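Local coordinates for anophensin (Anopheles stephensi, PDB 6XMB), which inhibits activation of the host kallikrein-kinin system as a mosquito salivary anticoagulant and weakly inhibits the alternative complement pathway, at residues Ala26-Arg31 with Ser74-Gly79. Numbering follows the deposited sequence.
Sequences AFYLHR and STFYAG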
ATOM      1  N   ALA A  26       0.187   5.991  -0.182  1.00 33.65           N
ATOM      2  CA  ALA A  26       0.556   6.240   1.208  1.00 34.01           C
ATOM      3  C   ALA A  26      -0.593   6.881   1.976  1.00 36.88           C
ATOM      4  O   ALA A  26      -0.725   6.666   3.191  1.00 35.21           O
ATOM      5  CB  ALA A  26       1.791   7.132   1.291  1.00 34.57           C
ATOM      6  N   PHE A  27      -1.420   7.669   1.282  1.00 38.11           N
ATOM      7  CA  PHE A  27      -2.637   8.202   1.884  1.00 37.23           C
ATOM      8  C   PHE A  27      -3.616   7.079   2.225  1.00 35.83           C
ATOM      9  O   PHE A  27      -4.235   7.103   3.294  1.00 34.30           O
ATOM     10  CB  PHE A  27      -3.279   9.201   0.931  1.00 36.37           C
ATOM     11  CG  PHE A  27      -4.474   9.877   1.479  1.00 37.62           C
ATOM     12  CD1 PHE A  27      -4.367  10.756   2.545  1.00 42.63           C
ATOM     13  CD2 PHE A  27      -5.717   9.676   0.914  1.00 40.60           C
ATOM     14  CE1 PHE A  27      -5.477  11.403   3.054  1.00 40.93           C
ATOM     15  CE2 PHE A  27      -6.842  10.337   1.431  1.00 41.13           C
ATOM     16  CZ  PHE A  27      -6.705  11.199   2.489  1.00 40.20           C
ATOM     17  N   TYR A  28      -3.768   6.097   1.320  1.00 41.64           N
ATOM     18  CA  TYR A  28      -4.582   4.916   1.602  1.00 39.57           C
ATOM     19  C   TYR A  28      -4.142   4.265   2.909  1.00 39.26           C
ATOM     20  O   TYR A  28      -4.962   3.952   3.769  1.00 39.53           O
ATOM     21  CB  TYR A  28      -4.503   3.881   0.452  1.00 40.87           C
ATOM     22  CG  TYR A  28      -4.999   2.533   0.965  1.00 39.58           C
ATOM     23  CD1 TYR A  28      -6.347   2.232   0.955  1.00 39.43           C
ATOM     24  CD2 TYR A  28      -4.135   1.635   1.579  1.00 38.59           C
ATOM     25  CE1 TYR A  28      -6.818   1.064   1.499  1.00 37.62           C
ATOM     26  CE2 TYR A  28      -4.586   0.488   2.133  1.00 38.81           C
ATOM     27  CZ  TYR A  28      -5.935   0.196   2.079  1.00 38.78           C
ATOM     28  OH  TYR A  28      -6.404  -0.959   2.638  1.00 37.17           O
ATOM     29  N   LEU A  29      -2.837   4.029   3.062  1.00 36.29           N
ATOM     30  CA  LEU A  29      -2.345   3.344   4.254  1.00 37.33           C
ATOM     31  C   LEU A  29      -2.671   4.125   5.501  1.00 38.45           C
ATOM     32  O   LEU A  29      -3.019   3.546   6.536  1.00 37.24           O
ATOM     33  CB  LEU A  29      -0.840   3.153   4.171  1.00 38.38           C
ATOM     34  CG  LEU A  29      -0.372   1.903   3.467  1.00 42.77           C
ATOM     35  CD1 LEU A  29       1.158   1.877   3.434  1.00 43.94           C
ATOM     36  CD2 LEU A  29      -0.939   0.714   4.202  1.00 41.15           C
ATOM     37  N   HIS A  30      -2.492   5.447   5.427  1.00 38.21           N
ATOM     38  CA  HIS A  30      -2.758   6.318   6.554  1.00 39.15           C
ATOM     39  C   HIS A  30      -4.224   6.235   6.963  1.00 37.87           C
ATOM     40  O   HIS A  30      -4.535   6.072   8.140  1.00 40.13           O
ATOM     41  CB  HIS A  30      -2.333   7.753   6.183  1.00 41.68           C
ATOM     42  CG  HIS A  30      -3.075   8.833   6.915  1.00 46.29           C
ATOM     43  ND1 HIS A  30      -2.769   9.210   8.209  1.00 53.50           N
ATOM     44  CD2 HIS A  30      -4.096   9.638   6.524  1.00 45.10           C
ATOM     45  CE1 HIS A  30      -3.570  10.195   8.585  1.00 54.54           C
ATOM     46  NE2 HIS A  30      -4.386  10.473   7.581  1.00 51.75           N
ATOM     47  N   ARG A  31      -5.140   6.331   5.997  1.00 37.65           N
ATOM     48  CA  ARG A  31      -6.564   6.187   6.313  1.00 37.43           C
ATOM     49  C   ARG A  31      -6.867   4.833   6.932  1.00 36.22           C
ATOM     50  O   ARG A  31      -7.683   4.736   7.853  1.00 36.08           O
ATOM     51  CB  ARG A  31      -7.410   6.358   5.048  1.00 36.80           C
ATOM     52  CG  ARG A  31      -7.198   7.686   4.339  1.00 38.74           C
ATOM     53  CD  ARG A  31      -7.651   8.849   5.235  1.00 40.50           C
ATOM     54  NE  ARG A  31      -9.082   8.841   5.499  1.00 39.00           N
ATOM     55  CZ  ARG A  31      -9.724   9.829   6.135  1.00 44.79           C
ATOM     56  NH1 ARG A  31      -9.060  10.908   6.553  1.00 41.89           N
ATOM     57  NH2 ARG A  31     -11.027   9.740   6.345  1.00 41.64           N
ATOM     58  N   SER A  74      -7.613  -5.806   3.431  1.00 41.89           N
ATOM     59  CA  SER A  74      -7.401  -6.302   2.069  1.00 46.03           C
ATOM     60  C   SER A  74      -8.551  -5.887   1.167  1.00 46.78           C
ATOM     61  O   SER A  74      -8.342  -5.432   0.042  1.00 51.37           O
ATOM     62  CB  SER A  74      -7.255  -7.840   2.063  1.00 53.25           C
ATOM     63  OG  SER A  74      -6.191  -8.286   2.892  1.00 54.58           O
ATOM     64  N   THR A  75      -9.785  -6.016   1.661  1.00 45.87           N
ATOM     65  CA  THR A  75     -10.950  -5.591   0.888  1.00 47.30           C
ATOM     66  C   THR A  75     -10.959  -4.082   0.656  1.00 45.25           C
ATOM     67  O   THR A  75     -11.440  -3.620  -0.382  1.00 48.78           O
ATOM     68  CB  THR A  75     -12.228  -6.016   1.608  1.00 46.41           C
ATOM     69  OG1 THR A  75     -12.124  -7.396   1.945  1.00 49.60           O
ATOM     70  CG2 THR A  75     -13.459  -5.806   0.734  1.00 49.94           C
ATOM     71  N   PHE A  76     -10.454  -3.299   1.608  1.00 45.12           N
ATOM     72  CA  PHE A  76     -10.378  -1.856   1.399  1.00 45.69           C
ATOM     73  C   PHE A  76      -9.393  -1.546   0.270  1.00 48.40           C
ATOM     74  O   PHE A  76      -9.745  -0.869  -0.699  1.00 51.84           O
ATOM     75  CB  PHE A  76     -10.020  -1.163   2.733  1.00 41.59           C
ATOM     76  CG  PHE A  76     -10.040   0.378   2.698  1.00 38.73           C
ATOM     77  CD1 PHE A  76     -10.668   1.081   1.689  1.00 42.41           C
ATOM     78  CD2 PHE A  76      -9.414   1.097   3.698  1.00 34.10           C
ATOM     79  CE1 PHE A  76     -10.657   2.481   1.679  1.00 44.12           C
ATOM     80  CE2 PHE A  76      -9.397   2.481   3.702  1.00 34.92           C
ATOM     81  CZ  PHE A  76     -10.019   3.181   2.685  1.00 37.56           C
ATOM     82  N   TYR A  77      -8.201  -2.156   0.302  1.00 42.49           N
ATOM     83  CA  TYR A  77      -7.226  -1.935  -0.775  1.00 46.47           C
ATOM     84  C   TYR A  77      -7.722  -2.408  -2.135  1.00 53.85           C
ATOM     85  O   TYR A  77      -7.355  -1.821  -3.166  1.00 58.65           O
ATOM     86  CB  TYR A  77      -5.893  -2.627  -0.487  1.00 45.57           C
ATOM     87  CG  TYR A  77      -4.804  -2.067  -1.387  1.00 53.19           C
ATOM     88  CD1 TYR A  77      -4.394  -0.737  -1.250  1.00 50.11           C
ATOM     89  CD2 TYR A  77      -4.227  -2.828  -2.394  1.00 58.25           C
ATOM     90  CE1 TYR A  77      -3.425  -0.200  -2.069  1.00 55.87           C
ATOM     91  CE2 TYR A  77      -3.253  -2.303  -3.220  1.00 61.58           C
ATOM     92  CZ  TYR A  77      -2.856  -0.982  -3.052  1.00 62.08           C
ATOM     93  OH  TYR A  77      -1.894  -0.418  -3.851  1.00 67.13           O
ATOM     94  N   ALA A  78      -8.506  -3.492  -2.173  1.00 48.83           N
ATOM     95  CA  ALA A  78      -9.084  -3.921  -3.440  1.00 54.70           C
ATOM     96  C   ALA A  78     -10.074  -2.890  -3.963  1.00 54.86           C
ATOM     97  O   ALA A  78     -10.080  -2.575  -5.156  1.00 59.27           O
ATOM     98  CB  ALA A  78      -9.750  -5.291  -3.282  1.00 58.24           C
ATOM     99  N   GLY A  79     -10.907  -2.333  -3.086  1.00 52.67           N
ATOM    100  CA  GLY A  79     -11.826  -1.297  -3.526  1.00 56.26           C
ATOM    101  C   GLY A  79     -11.110  -0.044  -3.990  1.00 58.27           C
ATOM    102  O   GLY A  79     -11.529   0.605  -4.951  1.00 64.99           O
TER
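Tyr-28 meets Phe-76 and Tyr-77 in an aromatic cluster between helices 6-49 and 59-80 of this three-helix protein, a worked example of how one ring can knit two helices together. CB already points at helix 59-80, and the anti torsion (chi1 163°) carries the ring on between Phe-76 and Tyr-77. At CG the neighbour is already Tyr-77, whose CD1 sits over the centre of the Tyr-28 face, 3.7 Å from Tyr-28 CD2 and 3.6 Å from Tyr-28 CE2. The two rings make an edge-to-face pair with planes at 70°, Tyr-77 supplying the edge. Along the other side of the ring, Tyr-28 CD1 and then CE1 pass over the face of Phe-76; CE1 comes closest, 3.4 Å from Phe-76 CD2 and displaced toward the rim. Here the roles change: Tyr-28 gives its edge, its plane inclined at 55° to that of Phe-76, with centroids 4.7 Å apart. Beyond the cluster, Phe-76 stacks on Tyr-102 of helix 92-116, bringing in the third helix, while Tyr-77 meets Tyr-77 of the second subunit. Tyr-28 CZ lies 3.7 Å from Tyr-77 N. The phenol tip finds its polar partner in Glu-73, whose OE1 is hydrogen-bonded to Tyr-28 OH; Tyr-28 OH rests 3.6 Å from Tyr-77 CB.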